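PDB 3EXC: CRISPR-associated endoribonuclease Cas2 2 from Sulfolobus solfataricus, which acts as a homodimeric, single-strand-specific RNA endonuclease of the CRISPR adaptive immune system, with magnesium as cofactor. Local coordinates for residues M47-L50 with V51-V54; L70-R73 with D74-R78. The protein carries 2 engineered substitutions. All blocks are in the same frame, centred on the assembly; numbering follows the deposited sequence.

Contact 1 of 2, residues M47-L50 with V51-V54; sequences MKDL and VRVV. Engineered in segment 47-50: Met47 (natural residue Val).
Val51 N donates to Met47 O (3.1 Å), the first of four successive i to i+4 bonds in the opening turns of helix 47-57, the second helix of the ferredoxin-like fold of Cas2. Val51 leans away from 47-50, but Val51 CG2, beside its own backbone N, passes 3.8 Å from Met47 O. An apolar, branched side chain suits Val51, which packs on Ile79 of the second subunit; Met47, an engineered substitution present as selenomethionine, touches the same Ile79. Arg52 N then bonds Lys48 O. The Arg52 side chain runs alongside that of Asp49 on the exposed flank, both pointing the same way, yet Asp49 OD2 stays 4.1 Å from Arg52 NH1 and well out of the guanidinium plane, so the two side-chain charges probably attract only diffusely, with no N-H aimed at the oxygen. Val53 N makes the shortest of the four bonds, 2.8 Å to Asp49 O, and Val53 CG2 is close to the same oxygen. Val54, buried against Val65 of strand 64-70, Leu21 of helix 15-27 and Ile81 of the second subunit, continues the apolar face begun by Leu50, which packs on Leu6, Leu25 and Ile67. One turn apart, the two graze each other through Leu50 CD1 and Val54 CG2 at 4.4 Å, while Val54 CG2 also lies 3.4 Å from Leu50 O.

Contact 2 of 2, residues L70-R73 with D74-R78; sequences LGIR and DWERR
The Trp75 indole meets Ile72 CD1 near its plane, at the edge by Trp75 CD1 (4.4 Å), while Arg78 NH2 lies over one face, offset toward the rim. The Arg78 guanidinium in turn has Trp75 CE2 over one of its faces and the backbone atoms Trp75 C and Glu76 N at its edge, and Arg78 NH2 bonds Trp75 O at 2.7 Å from above the carbonyl plane. Arg78 N reaches the same oxygen from the opposite face, so two donors grip it just where the helix ends. The Arg73 guanidinium takes Glu76 OE1 at its edge: Arg73 NH2 donates to Glu76 OE1 over 2.8 Å in a salt bridge, although the two planes stand 60° apart. Bends at chi2 and chi3 curl Arg73 back toward the carboxylate, with Arg73 CD also close to Glu76 OE1. Arg77 NE comes 4.3 Å from Arg73 NH1, two like charges whose approach Glu76 probably eases. On the apolar side, Leu70 CD1 lies 4.3 Å from Trp75 CB; both residues pack on Leu7 and on Ile68 of the second subunit, and Lys5 adds a cation-pi contact with the indole. At the start of helix 72-76, Asp74 OD2 accepts from Gly71 N at 3.2 Å, 28° out of the carboxylate plane, and Trp75 N bonds Gly71 O. This is the N3-to-N-cap half of a capping box; Gly71, without a side chain, cannot make the reciprocal bond.

Contact 1 and contact 2 lie in different helices, 47-57 and 72-76, with centres 22 Å apart and no touch between them, yet strand 64-70 relates them: contact 1 packs on its side chains, whereas contact 2 begins at its last residue. Both mix buried and exposed residues and both reach the second subunit. In 47-54 the apolar face lies against the sheet and helix 15-27, and its polar flank holds charges that merely approach. The short helix of 70-78, farther from the centre of the chain, relies more on specific polar bonds: a cap, a salt bridge on the outside, and an arginine held to the carbonyl of a buried tryptophan.

Contact 1 of 2, residues M47-L50 with V51-V54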
loop_
_atom_site.group_PDB
_atom_site.type_symbol
_atom_site.label_atom_id
_atom_site.label_comp_id
_atom_site.label_asym_id
_atom_site.label_seq_id
_atom_site.Cartn_x
_atom_site.Cartn_y
_atom_site.Cartn_z
HETATM N N MSE A 47 0.889 -4.383 18.332
HETATM C CA MSE A 47 0.031 -3.424 17.606
HETATM C C MSE A 47 0.201 -2.022 18.167
HETATM O O MSE A 47 0.510 -1.097 17.425
HETATM C CB MSE A 47 -1.454 -3.828 17.604
HETATM C CG MSE A 47 -2.347 -2.932 16.725
HETATM SE SE MSE A 47 -1.867 -2.975 14.716
HETATM C CE MSE A 47 -3.698 -3.438 13.881
ATOM N N LYS A 48 0.038 -1.889 19.482
ATOM C CA LYS A 48 0.069 -0.597 20.153
ATOM C C LYS A 48 1.413 0.104 19.947
ATOM O O LYS A 48 1.454 1.331 19.777
ATOM C CB LYS A 48 -0.253 -0.780 21.628
ATOM C CG LYS A 48 -0.888 0.443 22.274
ATOM C CD LYS A 48 -2.184 0.970 21.561
ATOM C CE LYS A 48 -2.800 2.126 22.399
ATOM N NZ LYS A 48 -2.667 1.828 23.901
ATOM N N ASP A 49 2.490 -0.690 19.919
ATOM C CA ASP A 49 3.824 -0.183 19.615
ATOM C C ASP A 49 4.024 0.272 18.198
ATOM O O ASP A 49 4.690 1.287 17.981
ATOM C CB ASP A 49 4.899 -1.184 19.971
ATOM C CG ASP A 49 5.234 -1.123 21.418
ATOM O OD1 ASP A 49 6.228 -1.753 21.819
ATOM O OD2 ASP A 49 4.505 -0.421 22.171
ATOM N N LEU A 50 3.463 -0.493 17.250
ATOM C CA LEU A 50 3.422 -0.125 15.843
ATOM C C LEU A 50 2.792 1.268 15.634
ATOM O O LEU A 50 3.387 2.144 15.007
ATOM C CB LEU A 50 2.700 -1.186 14.994
ATOM C CG LEU A 50 2.598 -0.876 13.515
ATOM C CD1 LEU A 50 3.984 -0.755 12.992
ATOM C CD2 LEU A 50 1.869 -2.002 12.785
ATOM N N VAL A 51 1.606 1.478 16.176
ATOM C CA VAL A 51 0.951 2.745 16.017
ATOM C C VAL A 51 1.764 3.861 16.655
ATOM O O VAL A 51 1.929 4.918 16.033
ATOM C CB VAL A 51 -0.491 2.681 16.557
ATOM C CG1 VAL A 51 -1.148 4.042 16.592
ATOM C CG2 VAL A 51 -1.328 1.709 15.699
ATOM N N ARG A 52 2.298 3.635 17.860
ATOM C CA ARG A 52 3.098 4.661 18.544
ATOM C C ARG A 52 4.320 4.990 17.677
ATOM O O ARG A 52 4.604 6.142 17.399
ATOM C CB ARG A 52 3.485 4.218 19.958
ATOM C CG ARG A 52 3.193 5.255 21.087
ATOM C CD ARG A 52 4.292 5.286 22.197
ATOM N NE ARG A 52 5.200 4.093 22.281
ATOM C CZ ARG A 52 6.099 3.866 23.273
ATOM N NH1 ARG A 52 6.852 2.768 23.241
ATOM N NH2 ARG A 52 6.251 4.735 24.305
ATOM N N VAL A 53 5.018 3.997 17.167
ATOM C CA VAL A 53 6.160 4.271 16.296
ATOM C C VAL A 53 5.817 5.130 15.097
ATOM O O VAL A 53 6.495 6.122 14.804
ATOM C CB VAL A 53 6.761 2.958 15.782
ATOM C CG1 VAL A 53 7.582 3.136 14.445
ATOM C CG2 VAL A 53 7.530 2.264 16.891
ATOM N N VAL A 54 4.775 4.747 14.371
ATOM C CA VAL A 54 4.416 5.494 13.213
ATOM C C VAL A 54 4.085 6.919 13.613
ATOM O O VAL A 54 4.600 7.845 13.038
ATOM C CB VAL A 54 3.230 4.816 12.496
ATOM C CG1 VAL A 54 2.691 5.744 11.430
ATOM C CG2 VAL A 54 3.661 3.473 11.891
#

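Contact 2 of 2, residues L70-R73 with D74-R78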
loop_
_atom_site.group_PDB
_atom_site.type_symbol
_atom_site.label_atom_id
_atom_site.label_comp_id
_atom_site.label_asym_id
_atom_site.label_seq_id
_atom_site.Cartn_x
_atom_site.Cartn_y
_atom_site.Cartn_z
ATOM N N LEU A 70 -4.991 -8.075 7.206
ATOM C CA LEU A 70 -5.621 -8.976 6.280
ATOM C C LEU A 70 -5.399 -10.409 6.628
ATOM O O LEU A 70 -4.559 -10.684 7.434
ATOM C CB LEU A 70 -5.198 -8.709 4.878
ATOM C CG LEU A 70 -3.750 -8.704 4.525
ATOM C CD1 LEU A 70 -3.785 -8.310 3.096
ATOM C CD2 LEU A 70 -3.087 -7.684 5.346
ATOM N N GLY A 71 -6.227 -11.297 6.114
ATOM C CA GLY A 71 -6.081 -12.720 6.427
ATOM C C GLY A 71 -4.912 -13.229 5.590
ATOM O O GLY A 71 -4.562 -12.698 4.517
ATOM N N ILE A 72 -4.292 -14.267 6.070
ATOM C CA ILE A 72 -3.193 -14.899 5.381
ATOM C C ILE A 72 -3.580 -15.284 3.939
ATOM O O ILE A 72 -2.780 -15.090 3.025
ATOM C CB ILE A 72 -2.674 -16.120 6.249
ATOM C CG1 ILE A 72 -1.515 -16.854 5.557
ATOM C CG2 ILE A 72 -3.774 -17.106 6.529
ATOM C CD1 ILE A 72 -0.257 -15.840 5.216
ATOM N N ARG A 73 -4.780 -15.842 3.717
ATOM C CA ARG A 73 -5.157 -16.298 2.388
ATOM C C ARG A 73 -5.353 -15.118 1.438
ATOM O O ARG A 73 -5.034 -15.252 0.278
ATOM C CB ARG A 73 -6.387 -17.214 2.405
ATOM C CG ARG A 73 -6.095 -18.556 3.038
ATOM C CD ARG A 73 -5.107 -19.448 2.195
ATOM N NE ARG A 73 -5.635 -19.751 0.851
ATOM C CZ ARG A 73 -5.008 -19.523 -0.303
ATOM N NH1 ARG A 73 -5.625 -19.823 -1.420
ATOM N NH2 ARG A 73 -3.777 -19.005 -0.352
ATOM N N ASP A 74 -5.866 -13.977 1.921
ATOM C CA ASP A 74 -5.957 -12.772 1.081
ATOM C C ASP A 74 -4.568 -12.292 0.681
ATOM O O ASP A 74 -4.349 -11.875 -0.449
ATOM C CB ASP A 74 -6.550 -11.561 1.848
ATOM C CG ASP A 74 -7.932 -11.825 2.417
ATOM O OD1 ASP A 74 -8.752 -12.460 1.656
ATOM O OD2 ASP A 74 -8.186 -11.376 3.643
ATOM N N TRP A 75 -3.615 -12.286 1.603
ATOM C CA TRP A 75 -2.258 -11.873 1.235
ATOM C C TRP A 75 -1.644 -12.843 0.184
ATOM O O TRP A 75 -1.044 -12.466 -0.851
ATOM C CB TRP A 75 -1.434 -11.910 2.498
ATOM C CG TRP A 75 0.012 -11.719 2.212
ATOM C CD1 TRP A 75 1.025 -12.621 2.428
ATOM C CD2 TRP A 75 0.612 -10.555 1.634
ATOM N NE1 TRP A 75 2.242 -12.070 2.017
ATOM C CE2 TRP A 75 2.010 -10.806 1.536
ATOM C CE3 TRP A 75 0.095 -9.330 1.154
ATOM C CZ2 TRP A 75 2.894 -9.886 0.982
ATOM C CZ3 TRP A 75 0.976 -8.395 0.626
ATOM C CH2 TRP A 75 2.357 -8.687 0.524
ATOM N N GLU A 76 -1.803 -14.135 0.466
ATOM C CA GLU A 76 -1.325 -15.184 -0.454
ATOM C C GLU A 76 -1.877 -15.037 -1.867
ATOM O O GLU A 76 -1.193 -15.279 -2.807
ATOM C CB GLU A 76 -1.644 -16.575 0.123
ATOM C CG GLU A 76 -0.679 -16.814 1.224
ATOM C CD GLU A 76 -0.807 -18.179 1.858
ATOM O OE1 GLU A 76 -1.865 -18.851 1.704
ATOM O OE2 GLU A 76 0.181 -18.602 2.523
ATOM N N ARG A 77 -3.119 -14.644 -2.005
ATOM C CA ARG A 77 -3.701 -14.537 -3.294
ATOM C C ARG A 77 -3.505 -13.175 -3.904
ATOM O O ARG A 77 -4.103 -12.900 -4.887
ATOM C CB ARG A 77 -5.195 -14.819 -3.227
ATOM C CG ARG A 77 -5.500 -16.250 -2.746
ATOM C CD ARG A 77 -6.836 -16.780 -3.330
ATOM N NE ARG A 77 -6.540 -17.235 -4.708
ATOM C CZ ARG A 77 -7.043 -16.703 -5.850
ATOM N NH1 ARG A 77 -6.657 -17.186 -7.006
ATOM N NH2 ARG A 77 -7.957 -15.755 -5.852
ATOM N N ARG A 78 -2.664 -12.323 -3.357
ATOM C CA ARG A 78 -2.323 -11.081 -4.056
ATOM C C ARG A 78 -1.748 -11.420 -5.450
ATOM O O ARG A 78 -1.332 -12.538 -5.717
ATOM C CB ARG A 78 -1.216 -10.384 -3.251
ATOM C CG ARG A 78 0.111 -11.146 -3.334
ATOM C CD ARG A 78 1.139 -10.560 -2.349
ATOM N NE ARG A 78 2.409 -11.245 -2.334
ATOM C CZ ARG A 78 2.612 -12.398 -1.685
ATOM N NH1 ARG A 78 3.839 -12.943 -1.661
ATOM N NH2 ARG A 78 1.584 -13.025 -1.076
#